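Local coordinates for protein fructokinase (Silicibacter sp., PDB 3C8U) that probably transfers a phosphate group from ATP to fructose, as a putative fructose transport system kinase of the P-loop type, at residues A26-P31 against Y133-A138; E81-E86 against P139-L144; S151-V156 against L199-T204; D160-L165 against N186-A191. All coordinates share one frame; numbering follows the deposited sequence.

Interaction 1. Residues A26-P31 against Y133-A138; sequences ALSGAP and YLLFDA
Ser28 and Leu134 meet where strand 23-28 of the parallel P-loop kinase sheet runs out, just before Gly29, the first glycine of what is probably the Walker A loop. The second segment, residues 133-138, is the loop that follows the neighbouring strand 126-131. It passes close to the end of strand 23-28, Leu134 lying nearest Ser28, whose CB points toward it. From Ser28 outward, CB lies 3.8 Å from Leu134 CB and 4.1 Å from Leu135 CG, so the two leucines supply an apolar wall for the methylene. One bond further, Ser28 OG accepts the backbone N-H of Leu134, N to OG 3.1 Å, with a moderately bent angle of 145° at the hydrogen. With OG trans to the Ser28 N (chi1 -155°) and CB directed at the loop, the hydroxyl meets the Leu134 amide. Serine suits the site: it is small enough to lie under a close loop, and its hydroxyl gives the Leu134 amide, in a loop without regular secondary structure, an acceptor. Leu134 itself reaches back along the strand, its CD1 methyl coming to Ala26 CB at 3.9 Å; a short side chain at position 26 leaves room for that branch. The Tyr133 hydroxyl is bonded to Gly78 O. On the same strand the carbonyl of Leu27 also meets the Leu134 methyl, O to CD1 measuring 3.7 Å.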
loop_
_atom_site.group_PDB
_atom_site.type_symbol
_atom_site.label_atom_id
_atom_site.label_comp_id
_atom_site.label_asym_id
_atom_site.label_seq_id
_atom_site.Cartn_x
_atom_site.Cartn_y
_atom_site.Cartn_z
ATOM N N ALA A 26 -7.245 -1.960 -4.743
ATOM C CA ALA A 26 -6.021 -1.196 -4.430
ATOM C C ALA A 26 -6.325 0.089 -3.674
ATOM O O ALA A 26 -7.227 0.838 -4.029
ATOM C CB ALA A 26 -5.246 -0.891 -5.710
ATOM N N LEU A 27 -5.576 0.306 -2.596
ATOM C CA LEU A 27 -5.591 1.587 -1.872
ATOM C C LEU A 27 -4.179 2.120 -1.896
ATOM O O LEU A 27 -3.279 1.550 -1.287
ATOM C CB LEU A 27 -6.057 1.424 -0.422
ATOM C CG LEU A 27 -5.955 2.753 0.369
ATOM C CD1 LEU A 27 -6.890 3.812 -0.221
ATOM C CD2 LEU A 27 -6.256 2.567 1.845
ATOM N N SER A 28 -3.989 3.164 -2.684
ATOM C CA SER A 28 -2.676 3.762 -2.907
ATOM C C SER A 28 -2.584 5.092 -2.190
ATOM O O SER A 28 -3.438 5.976 -2.334
ATOM C CB SER A 28 -2.384 3.962 -4.393
ATOM O OG SER A 28 -0.991 3.987 -4.670
ATOM N N GLY A 29 -1.546 5.181 -1.371
ATOM C CA GLY A 29 -1.190 6.414 -0.682
ATOM C C GLY A 29 0.240 6.849 -0.919
ATOM O O GLY A 29 0.875 6.523 -1.921
ATOM N N ALA A 30 0.702 7.660 0.008
ATOM C CA ALA A 30 2.083 8.097 0.086
ATOM C C ALA A 30 2.555 7.902 1.529
ATOM O O ALA A 30 1.730 7.712 2.432
ATOM C CB ALA A 30 2.224 9.566 -0.366
ATOM N N PRO A 31 3.882 7.896 1.744
ATOM C CA PRO A 31 4.399 7.887 3.101
ATOM C C PRO A 31 3.777 9.008 3.918
ATOM O O PRO A 31 3.742 10.172 3.505
ATOM C CB PRO A 31 5.911 8.104 2.911
ATOM C CG PRO A 31 6.187 7.665 1.503
ATOM C CD PRO A 31 4.949 8.071 0.744
ATOM N N TYR A 133 2.817 2.581 -4.127
ATOM C CA TYR A 133 3.101 2.536 -5.575
ATOM C C TYR A 133 2.115 1.731 -6.402
ATOM O O TYR A 133 2.518 1.061 -7.350
ATOM C CB TYR A 133 4.533 2.016 -5.824
ATOM C CG TYR A 133 5.552 2.804 -5.029
ATOM C CD1 TYR A 133 5.743 4.163 -5.268
ATOM C CD2 TYR A 133 6.292 2.211 -4.020
ATOM C CE1 TYR A 133 6.652 4.899 -4.522
ATOM C CE2 TYR A 133 7.201 2.944 -3.273
ATOM C CZ TYR A 133 7.377 4.282 -3.529
ATOM O OH TYR A 133 8.285 5.009 -2.778
ATOM N N LEU A 134 0.824 1.844 -6.062
ATOM C CA LEU A 134 -0.221 1.043 -6.707
ATOM C C LEU A 134 -0.883 1.713 -7.894
ATOM O O LEU A 134 -1.618 1.068 -8.648
ATOM C CB LEU A 134 -1.266 0.584 -5.693
ATOM C CG LEU A 134 -0.707 -0.219 -4.487
ATOM C CD1 LEU A 134 -1.901 -0.837 -3.726
ATOM C CD2 LEU A 134 0.354 -1.298 -4.860
ATOM N N LEU A 135 -0.576 2.999 -8.046
ATOM C CA LEU A 135 -1.116 3.867 -9.108
ATOM C C LEU A 135 0.017 4.733 -9.654
ATOM O O LEU A 135 -0.083 5.943 -9.826
ATOM C CB LEU A 135 -2.271 4.731 -8.580
ATOM C CG LEU A 135 -3.571 3.946 -8.299
ATOM C CD1 LEU A 135 -4.682 4.833 -7.745
ATOM C CD2 LEU A 135 -4.072 3.166 -9.526
ATOM N N PHE A 136 1.129 4.057 -9.856
ATOM C CA PHE A 136 2.429 4.702 -10.101
ATOM C C PHE A 136 2.924 4.520 -11.535
ATOM O O PHE A 136 3.160 3.407 -12.025
ATOM C CB PHE A 136 3.425 4.143 -9.066
ATOM C CG PHE A 136 4.738 4.850 -9.018
ATOM C CD1 PHE A 136 4.823 6.180 -8.623
ATOM C CD2 PHE A 136 5.911 4.160 -9.309
ATOM C CE1 PHE A 136 6.055 6.820 -8.554
ATOM C CE2 PHE A 136 7.156 4.799 -9.257
ATOM C CZ PHE A 136 7.230 6.124 -8.887
ATOM N N ASP A 137 3.048 5.660 -12.206
ATOM C CA ASP A 137 3.352 5.703 -13.642
ATOM C C ASP A 137 4.866 5.607 -13.885
ATOM O O ASP A 137 5.575 6.579 -14.160
ATOM C CB ASP A 137 2.727 6.943 -14.276
ATOM C CG ASP A 137 2.717 6.905 -15.800
ATOM O OD1 ASP A 137 3.136 5.922 -16.445
ATOM O OD2 ASP A 137 2.251 7.900 -16.357
ATOM N N ALA A 138 5.308 4.379 -13.742
ATOM C CA ALA A 138 6.694 3.957 -14.026
ATOM C C ALA A 138 6.709 2.543 -14.582
ATOM O O ALA A 138 5.765 1.777 -14.379
ATOM C CB ALA A 138 7.537 3.994 -12.768
#

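Interaction 2. Residues E81-E86 against P139-L144; sequences ETFDFE and PGWRDL
Phe85 and Trp141 form an edge-to-face aromatic pair in which the phenyl edge is directed at the indole. The ring centroid of Phe85 lies 4.9 Å from that of the six-membered ring of Trp141, with the planes inclined at 60°, and Phe85 CD1 sits over the middle of the indole face. Two torsions arrange this. In Phe85, at the start of helix 85-97, CG is trans to the backbone N (chi1 168°), which sends the ring out from the helix toward residues 139-144, in the loop between strands 126-131 and 150-154 of the parallel sheet. In Trp141, CG lies trans to the carbonyl carbon (chi1 -66°), and the indole runs past the phenyl in the opposite direction. Its far rim then reaches Phe83, whose CB meets Trp141 CH2 in the indole plane at 3.9 Å. The Phe83 ring turns off toward His62. At the other end of Phe85, CZ approaches Gly140 O at 3.1 Å. Gly140 fits here because its phi is positive and because the space a CB would take is occupied by the phenyl. Leu144 CG lies at the Phe85 edge, 4.1 Å from Phe85 CE1. Beyond the pair, Phe88 of the same helix also touches Trp141 and Leu144. Dispersion and weak ring electrostatics therefore join helix start to loop without hydrogen bonds between the segments, the Gly140 carbonyl oxygen being the polar atom pressed closest to the phenyl.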
loop_
_atom_site.group_PDB
_atom_site.type_symbol
_atom_site.label_atom_id
_atom_site.label_comp_id
_atom_site.label_asym_id
_atom_site.label_seq_id
_atom_site.Cartn_x
_atom_site.Cartn_y
_atom_site.Cartn_z
ATOM N N GLU A 81 12.459 1.462 -6.156
ATOM C CA GLU A 81 13.528 0.547 -6.593
ATOM C C GLU A 81 14.076 -0.304 -5.437
ATOM O O GLU A 81 14.835 -1.269 -5.625
ATOM C CB GLU A 81 14.661 1.279 -7.305
ATOM C CG GLU A 81 15.376 2.253 -6.442
ATOM C CD GLU A 81 14.870 3.675 -6.592
ATOM O OE1 GLU A 81 13.625 3.896 -6.722
ATOM O OE2 GLU A 81 15.748 4.570 -6.538
ATOM N N THR A 82 13.621 0.011 -4.246
ATOM C CA THR A 82 13.985 -0.753 -3.059
ATOM C C THR A 82 12.992 -1.864 -2.728
ATOM O O THR A 82 13.125 -2.560 -1.735
ATOM C CB THR A 82 14.248 0.170 -1.836
ATOM O OG1 THR A 82 13.019 0.687 -1.291
ATOM C CG2 THR A 82 15.173 1.307 -2.275
ATOM N N PHE A 83 12.019 -2.046 -3.600
ATOM C CA PHE A 83 11.036 -3.135 -3.444
ATOM C C PHE A 83 11.302 -4.265 -4.424
ATOM O O PHE A 83 11.838 -4.056 -5.500
ATOM C CB PHE A 83 9.610 -2.623 -3.648
ATOM C CG PHE A 83 9.082 -1.846 -2.467
ATOM C CD1 PHE A 83 9.378 -0.516 -2.329
ATOM C CD2 PHE A 83 8.361 -2.469 -1.473
ATOM C CE1 PHE A 83 8.960 0.183 -1.243
ATOM C CE2 PHE A 83 7.918 -1.755 -0.367
ATOM C CZ PHE A 83 8.223 -0.443 -0.252
ATOM N N ASP A 84 10.936 -5.466 -3.998
ATOM C CA ASP A 84 10.893 -6.638 -4.887
ATOM C C ASP A 84 9.646 -6.548 -5.749
ATOM O O ASP A 84 8.621 -7.157 -5.446
ATOM C CB ASP A 84 10.908 -7.939 -4.070
ATOM C CG ASP A 84 10.806 -9.175 -4.916
ATOM O OD1 ASP A 84 11.045 -9.113 -6.158
ATOM O OD2 ASP A 84 10.437 -10.218 -4.330
ATOM N N PHE A 85 9.726 -5.755 -6.816
ATOM C CA PHE A 85 8.553 -5.527 -7.686
ATOM C C PHE A 85 8.018 -6.819 -8.303
ATOM O O PHE A 85 6.837 -7.112 -8.251
ATOM C CB PHE A 85 8.850 -4.547 -8.823
ATOM C CG PHE A 85 7.762 -4.553 -9.859
ATOM C CD1 PHE A 85 6.546 -3.949 -9.592
ATOM C CD2 PHE A 85 7.930 -5.210 -11.077
ATOM C CE1 PHE A 85 5.518 -4.013 -10.523
ATOM C CE2 PHE A 85 6.892 -5.271 -12.004
ATOM C CZ PHE A 85 5.705 -4.670 -11.718
ATOM N N GLU A 86 8.921 -7.626 -8.852
ATOM C CA GLU A 86 8.533 -8.846 -9.551
ATOM C C GLU A 86 7.853 -9.821 -8.579
ATOM O O GLU A 86 6.875 -10.485 -8.927
ATOM C CB GLU A 86 9.732 -9.517 -10.272
ATOM C CG GLU A 86 10.432 -8.664 -11.345
ATOM C CD GLU A 86 11.339 -9.485 -12.289
ATOM O OE1 GLU A 86 10.818 -10.347 -13.025
ATOM O OE2 GLU A 86 12.576 -9.283 -12.290
ATOM N N PRO A 139 7.791 2.181 -15.277
ATOM C CA PRO A 139 7.912 0.813 -15.740
ATOM C C PRO A 139 7.712 -0.207 -14.637
ATOM O O PRO A 139 8.191 -0.070 -13.494
ATOM C CB PRO A 139 9.323 0.773 -16.331
ATOM C CG PRO A 139 9.551 2.186 -16.808
ATOM C CD PRO A 139 8.892 3.041 -15.766
ATOM N N GLY A 140 6.967 -1.224 -15.032
ATOM C CA GLY A 140 6.596 -2.332 -14.180
ATOM C C GLY A 140 5.364 -1.957 -13.377
ATOM O O GLY A 140 4.287 -2.540 -13.514
ATOM N N TRP A 141 5.553 -0.935 -12.564
ATOM C CA TRP A 141 4.567 -0.494 -11.599
ATOM C C TRP A 141 3.260 -0.125 -12.289
ATOM O O TRP A 141 2.166 -0.404 -11.786
ATOM C CB TRP A 141 5.078 0.690 -10.752
ATOM C CG TRP A 141 6.244 0.326 -9.860
ATOM C CD1 TRP A 141 7.549 0.591 -10.095
ATOM C CD2 TRP A 141 6.194 -0.393 -8.620
ATOM N NE1 TRP A 141 8.324 0.107 -9.080
ATOM C CE2 TRP A 141 7.517 -0.510 -8.160
ATOM C CE3 TRP A 141 5.151 -0.937 -7.843
ATOM C CZ2 TRP A 141 7.838 -1.139 -6.965
ATOM C CZ3 TRP A 141 5.469 -1.575 -6.657
ATOM C CH2 TRP A 141 6.810 -1.666 -6.222
ATOM N N ARG A 142 3.381 0.450 -13.471
ATOM C CA ARG A 142 2.201 1.000 -14.175
ATOM C C ARG A 142 1.311 -0.142 -14.668
ATOM O O ARG A 142 0.110 0.029 -14.903
ATOM C CB ARG A 142 2.596 1.937 -15.330
ATOM C CG ARG A 142 3.326 1.273 -16.479
ATOM C CD ARG A 142 3.406 2.229 -17.654
ATOM N NE ARG A 142 4.056 3.487 -17.312
ATOM C CZ ARG A 142 5.293 3.808 -17.677
ATOM N NH1 ARG A 142 6.038 2.949 -18.356
ATOM N NH2 ARG A 142 5.799 4.972 -17.333
ATOM N N ASP A 143 1.906 -1.321 -14.729
ATOM C CA ASP A 143 1.206 -2.513 -15.205
ATOM C C ASP A 143 0.288 -3.087 -14.148
ATOM O O ASP A 143 -0.566 -3.919 -14.440
ATOM C CB ASP A 143 2.159 -3.599 -15.646
ATOM C CG ASP A 143 2.962 -3.193 -16.848
ATOM O OD1 ASP A 143 2.522 -2.313 -17.594
ATOM O OD2 ASP A 143 4.036 -3.762 -17.024
ATOM N N LEU A 144 0.455 -2.618 -12.917
ATOM C CA LEU A 144 -0.353 -3.141 -11.827
ATOM C C LEU A 144 -1.808 -2.695 -11.954
ATOM O O LEU A 144 -2.734 -3.396 -11.523
ATOM C CB LEU A 144 0.198 -2.743 -10.459
ATOM C CG LEU A 144 1.535 -3.340 -10.042
ATOM C CD1 LEU A 144 1.933 -2.726 -8.703
ATOM C CD2 LEU A 144 1.487 -4.865 -9.990
#

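Interaction 3. Residues S151-V156 against L199-T204; sequences SIRLEV and LPADLT
Ser151 carries its OG between its own backbone N and carbonyl carbon (chi1 76°), and from there Ser151 OG accepts the N-H of Asp202, N to OG 3.0 Å. Asp202 answers with its carboxylate: OD2 takes the N-H of Ser151 at 2.8 Å, on its anti side and 30° out of the carboxylate plane. Each side chain thus engages the other residue's backbone amide, fastening the turn into strand 203-205. A water joins Ser151 OG to Pro200 O. Beyond this clasp the strands pair in parallel: Leu203 N bonds to Ser151 O, and Arg153 N to Leu203 O at 2.9 Å. Ile152 and Leu203 share one face, packed against Val11 of helix 4-14, where branched hydrocarbon is apt. On the face of Arg153 and Thr204, the arginine chain is extended until a bend at chi3 (-73°) turns the guanidinium to the loop. There Arg153 NH1 and NH2 both grip Leu199 O, end-on and in the guanidinium plane; NH2, at 2.8 Å, uses a carbonyl lone pair. A second water bridges NH1 and Thr204 OG1. Ala201, with only a methyl, fits closely, its CB lying 3.7 Å from Arg153 CB. The two strands are parallel and joined through intervening helices, as in the alpha/beta P-loop kinase fold, and 203-205 is the outermost strand of the sheet.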
loop_
_atom_site.group_PDB
_atom_site.type_symbol
_atom_site.label_atom_id
_atom_site.label_comp_id
_atom_site.label_asym_id
_atom_site.label_seq_id
_atom_site.Cartn_x
_atom_site.Cartn_y
_atom_site.Cartn_z
ATOM N N SER A 151 -9.807 0.593 -7.803
ATOM C CA SER A 151 -8.678 1.322 -7.249
ATOM C C SER A 151 -9.108 2.617 -6.588
ATOM O O SER A 151 -10.036 3.337 -7.035
ATOM C CB SER A 151 -7.635 1.592 -8.324
ATOM O OG SER A 151 -8.076 2.646 -9.169
ATOM N N ILE A 152 -8.421 2.864 -5.483
ATOM C CA ILE A 152 -8.645 4.006 -4.605
ATOM C C ILE A 152 -7.334 4.740 -4.357
ATOM O O ILE A 152 -6.332 4.154 -3.948
ATOM C CB ILE A 152 -9.202 3.596 -3.213
ATOM C CG1 ILE A 152 -10.420 2.687 -3.347
ATOM C CG2 ILE A 152 -9.492 4.866 -2.349
ATOM C CD1 ILE A 152 -10.838 1.972 -2.061
ATOM N N ARG A 153 -7.364 6.037 -4.606
ATOM C CA ARG A 153 -6.272 6.912 -4.214
ATOM C C ARG A 153 -6.647 7.670 -2.959
ATOM O O ARG A 153 -7.703 8.297 -2.873
ATOM C CB ARG A 153 -5.889 7.880 -5.325
ATOM C CG ARG A 153 -5.063 9.068 -4.804
ATOM C CD ARG A 153 -4.611 9.957 -5.953
ATOM N NE ARG A 153 -3.555 9.308 -6.702
ATOM C CZ ARG A 153 -3.688 8.856 -7.936
ATOM N NH1 ARG A 153 -4.846 9.040 -8.578
ATOM N NH2 ARG A 153 -2.655 8.249 -8.530
ATOM N N LEU A 154 -5.772 7.529 -1.969
ATOM C CA LEU A 154 -5.821 8.300 -0.729
ATOM C C LEU A 154 -5.046 9.597 -0.960
ATOM O O LEU A 154 -3.849 9.603 -1.130
ATOM C CB LEU A 154 -5.260 7.471 0.438
ATOM C CG LEU A 154 -5.107 8.129 1.811
ATOM C CD1 LEU A 154 -6.323 8.971 2.181
ATOM C CD2 LEU A 154 -4.823 7.053 2.883
ATOM N N GLU A 155 -5.779 10.695 -1.036
ATOM C CA GLU A 155 -5.206 12.013 -1.343
ATOM C C GLU A 155 -4.986 12.864 -0.092
ATOM O O GLU A 155 -5.923 13.231 0.602
ATOM C CB GLU A 155 -6.147 12.764 -2.281
ATOM C CG GLU A 155 -5.540 13.957 -2.872
ATOM C CD GLU A 155 -4.690 13.579 -4.028
ATOM O OE1 GLU A 155 -5.242 12.964 -4.965
ATOM O OE2 GLU A 155 -3.479 13.881 -3.993
ATOM N N VAL A 156 -3.721 13.127 0.186
ATOM C CA VAL A 156 -3.299 13.905 1.349
ATOM C C VAL A 156 -2.360 15.019 0.900
ATOM O O VAL A 156 -1.381 14.765 0.225
ATOM C CB VAL A 156 -2.572 13.035 2.389
ATOM C CG1 VAL A 156 -2.196 13.879 3.641
ATOM C CG2 VAL A 156 -3.425 11.878 2.779
ATOM N N LEU A 199 -1.301 7.648 -11.685
ATOM C CA LEU A 199 -2.234 7.011 -12.602
ATOM C C LEU A 199 -3.659 7.233 -12.060
ATOM O O LEU A 199 -3.862 7.421 -10.872
ATOM C CB LEU A 199 -1.932 5.518 -12.797
ATOM C CG LEU A 199 -0.608 5.191 -13.508
ATOM C CD1 LEU A 199 -0.364 3.659 -13.500
ATOM C CD2 LEU A 199 -0.594 5.773 -14.921
ATOM N N PRO A 200 -4.655 7.241 -12.936
ATOM C CA PRO A 200 -5.997 7.548 -12.452
ATOM C C PRO A 200 -6.628 6.450 -11.597
ATOM O O PRO A 200 -6.413 5.280 -11.822
ATOM C CB PRO A 200 -6.786 7.769 -13.746
ATOM C CG PRO A 200 -6.065 7.107 -14.794
ATOM C CD PRO A 200 -4.616 7.018 -14.391
ATOM N N ALA A 201 -7.389 6.869 -10.604
ATOM C CA ALA A 201 -8.030 5.956 -9.642
ATOM C C ALA A 201 -9.506 5.925 -9.905
ATOM O O ALA A 201 -10.055 6.890 -10.434
ATOM C CB ALA A 201 -7.768 6.424 -8.206
ATOM N N ASP A 202 -10.149 4.829 -9.511
ATOM C CA ASP A 202 -11.590 4.684 -9.708
ATOM C C ASP A 202 -12.297 5.614 -8.759
ATOM O O ASP A 202 -13.302 6.213 -9.081
ATOM C CB ASP A 202 -12.071 3.246 -9.485
ATOM C CG ASP A 202 -11.578 2.313 -10.546
ATOM O OD1 ASP A 202 -11.541 2.730 -11.729
ATOM O OD2 ASP A 202 -11.183 1.185 -10.208
ATOM N N LEU A 203 -11.710 5.717 -7.586
ATOM C CA LEU A 203 -12.260 6.440 -6.447
ATOM C C LEU A 203 -11.168 7.166 -5.700
ATOM O O LEU A 203 -10.069 6.681 -5.573
ATOM C CB LEU A 203 -12.962 5.456 -5.491
ATOM C CG LEU A 203 -14.233 4.736 -5.989
ATOM C CD1 LEU A 203 -14.487 3.488 -5.130
ATOM C CD2 LEU A 203 -15.420 5.675 -5.953
ATOM N N THR A 204 -11.472 8.358 -5.229
ATOM C CA THR A 204 -10.490 9.153 -4.474
ATOM C C THR A 204 -11.076 9.575 -3.158
ATOM O O THR A 204 -12.187 10.098 -3.072
ATOM C CB THR A 204 -10.040 10.431 -5.256
ATOM O OG1 THR A 204 -9.607 10.076 -6.576
ATOM C CG2 THR A 204 -8.934 11.163 -4.528
HETATM O O HOH W 1 -7.376 2.531 -11.657
HETATM O O HOH W 2 -7.319 10.733 -7.984
#

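Interaction 4. Residues D160-L165 against N186-A191; sequences DLEARL and NDLANA
Leu188 is the main bump in an antiparallel helix pair that flanks the probable P-loop of this kinase fold: segments 160-165 and 186-191 run at 159° to each other, their axes 10.5 Å apart at closest. Its two methyls spread over different neighbours. Leu188 CD2 enters between Leu161 and Leu165, one turn apart on the facing helix, and comes to 3.8 Å from Leu165 CD1. Leu188 CD1 leans on the stem of Glu162, 3.5 Å from Glu162 CG, the two side chains crossing at about a right angle. Glutamate serves here because its methylenes are apolar enough to cover a leucine; its stem and one carboxylate oxygen, OE1, lie against the Leu188 methyl, while OE2 bonds to Gln184. Leu165 fills the neighbouring hollow beside Asp187: Leu165 CD1 lies 3.7 Å from Asp187 CB, and CD2 passes close to the carboxylate oxygen OD2. That oxygen is engaged by Arg168 in a salt bridge, so the acid is held while its CB takes part in the apolar layer. Farther along, small Ala191 leaves a shallow hollow for a larger partner. Leu161, with CG trans to its carbonyl carbon (chi1 -72°), extends over it; Ala30 and Val156 also touch this leucine. Leucines supply the volume between axes this far apart, and alanine keeps one place shallow. The Leu161 CD1 methyl meets Ala191 CB at 4.0 Å.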
loop_
_atom_site.group_PDB
_atom_site.type_symbol
_atom_site.label_atom_id
_atom_site.label_comp_id
_atom_site.label_asym_id
_atom_site.label_seq_id
_atom_site.Cartn_x
_atom_site.Cartn_y
_atom_site.Cartn_z
ATOM N N ASP A 160 0.486 18.278 4.764
ATOM C CA ASP A 160 -0.041 17.433 5.829
ATOM C C ASP A 160 0.850 16.192 5.968
ATOM O O ASP A 160 1.147 15.710 7.082
ATOM C CB ASP A 160 -1.516 17.073 5.573
ATOM C CG ASP A 160 -2.429 18.298 5.591
ATOM O OD1 ASP A 160 -2.007 19.343 6.133
ATOM O OD2 ASP A 160 -3.554 18.232 5.059
ATOM N N LEU A 161 1.289 15.673 4.829
ATOM C CA LEU A 161 2.179 14.476 4.849
ATOM C C LEU A 161 3.442 14.787 5.627
ATOM O O LEU A 161 3.959 13.980 6.415
ATOM C CB LEU A 161 2.563 14.018 3.437
ATOM C CG LEU A 161 1.462 13.358 2.602
ATOM C CD1 LEU A 161 1.965 13.033 1.169
ATOM C CD2 LEU A 161 0.910 12.100 3.284
ATOM N N GLU A 162 3.929 15.992 5.404
ATOM C CA GLU A 162 5.195 16.405 5.998
ATOM C C GLU A 162 5.082 16.448 7.522
ATOM O O GLU A 162 5.903 15.914 8.237
ATOM C CB GLU A 162 5.618 17.785 5.491
ATOM C CG GLU A 162 7.060 18.061 5.798
ATOM C CD GLU A 162 7.579 19.331 5.139
ATOM O OE1 GLU A 162 7.067 19.730 4.067
ATOM O OE2 GLU A 162 8.504 19.933 5.707
ATOM N N ALA A 163 4.051 17.135 7.983
ATOM C CA ALA A 163 3.791 17.278 9.419
ATOM C C ALA A 163 3.656 15.925 10.064
ATOM O O ALA A 163 4.126 15.682 11.165
ATOM C CB ALA A 163 2.530 18.116 9.676
ATOM N N ARG A 164 3.035 15.013 9.345
ATOM C CA ARG A 164 2.772 13.688 9.910
ATOM C C ARG A 164 4.026 12.876 9.977
ATOM O O ARG A 164 4.272 12.162 10.939
ATOM C CB ARG A 164 1.719 12.959 9.101
ATOM C CG ARG A 164 0.445 13.659 9.180
ATOM C CD ARG A 164 -0.656 12.758 8.765
ATOM N NE ARG A 164 -1.835 13.504 8.369
ATOM C CZ ARG A 164 -2.767 13.029 7.557
ATOM N NH1 ARG A 164 -2.644 11.802 7.041
ATOM N NH2 ARG A 164 -3.806 13.791 7.255
ATOM N N LEU A 165 4.867 13.067 8.972
ATOM C CA LEU A 165 6.168 12.395 8.912
ATOM C C LEU A 165 7.115 12.922 9.973
ATOM O O LEU A 165 7.866 12.162 10.577
ATOM C CB LEU A 165 6.784 12.492 7.514
ATOM C CG LEU A 165 6.050 11.595 6.503
ATOM C CD1 LEU A 165 6.410 11.912 5.045
ATOM C CD2 LEU A 165 6.287 10.141 6.823
ATOM N N ASN A 186 14.263 11.092 2.350
ATOM C CA ASN A 186 13.597 9.946 1.709
ATOM C C ASN A 186 12.071 10.057 1.563
ATOM O O ASN A 186 11.524 10.213 0.458
ATOM C CB ASN A 186 13.927 8.743 2.598
ATOM C CG ASN A 186 13.781 7.422 1.922
ATOM O OD1 ASN A 186 13.646 7.301 0.698
ATOM N ND2 ASN A 186 13.826 6.381 2.751
ATOM N N ASP A 187 11.395 9.868 2.690
ATOM C CA ASP A 187 9.924 9.755 2.701
ATOM C C ASP A 187 9.280 10.813 1.805
ATOM O O ASP A 187 8.403 10.502 0.986
ATOM C CB ASP A 187 9.357 9.808 4.117
ATOM C CG ASP A 187 9.529 8.491 4.869
ATOM O OD1 ASP A 187 9.596 7.440 4.205
ATOM O OD2 ASP A 187 9.596 8.506 6.121
ATOM N N LEU A 188 9.751 12.058 1.937
ATOM C CA LEU A 188 9.090 13.202 1.259
ATOM C C LEU A 188 9.460 13.222 -0.218
ATOM O O LEU A 188 8.664 13.622 -1.056
ATOM C CB LEU A 188 9.400 14.574 1.906
ATOM C CG LEU A 188 8.394 15.176 2.915
ATOM C CD1 LEU A 188 8.593 16.704 2.954
ATOM C CD2 LEU A 188 6.909 14.847 2.637
ATOM N N ALA A 189 10.673 12.763 -0.520
ATOM C CA ALA A 189 11.126 12.657 -1.909
ATOM C C ALA A 189 10.250 11.622 -2.611
ATOM O O ALA A 189 9.858 11.773 -3.774
ATOM C CB ALA A 189 12.626 12.255 -2.000
ATOM N N ASN A 190 9.920 10.582 -1.865
ATOM C CA ASN A 190 9.068 9.485 -2.405
ATOM C C ASN A 190 7.650 9.993 -2.629
ATOM O O ASN A 190 7.004 9.713 -3.631
ATOM C CB ASN A 190 9.068 8.272 -1.463
ATOM C CG ASN A 190 10.432 7.568 -1.419
ATOM O OD1 ASN A 190 11.258 7.711 -2.328
ATOM N ND2 ASN A 190 10.698 6.886 -0.317
ATOM N N ALA A 191 7.190 10.768 -1.653
ATOM C CA ALA A 191 5.834 11.350 -1.707
ATOM C C ALA A 191 5.736 12.195 -2.957
ATOM O O ALA A 191 4.754 12.186 -3.666
ATOM C CB ALA A 191 5.506 12.176 -0.452
#

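How the interactions relate
Interactions 1 and 3 share the central sheet, where strands 23-28 and 150-154 are neighbours, and their centres lie about 8 Å apart. Ala26 O probably bonds to Ile152 N (2.8 Å), and Leu135 O to Leu199 N (2.8 Å). The loop of interaction 1 runs straight on into interaction 2, about 11 Å away between centres, and Asp137 OD1 forms a salt bridge with Arg142 NE. Interaction 4 borders the probable nucleotide-binding end: Pro31 O lies 3.4 Å from Leu161 CD2. It also falls, in sequence, between the two strands of interaction 3, touching it through Val156. Interactions 2 and 4 do not touch, standing about 21 Å apart between centres.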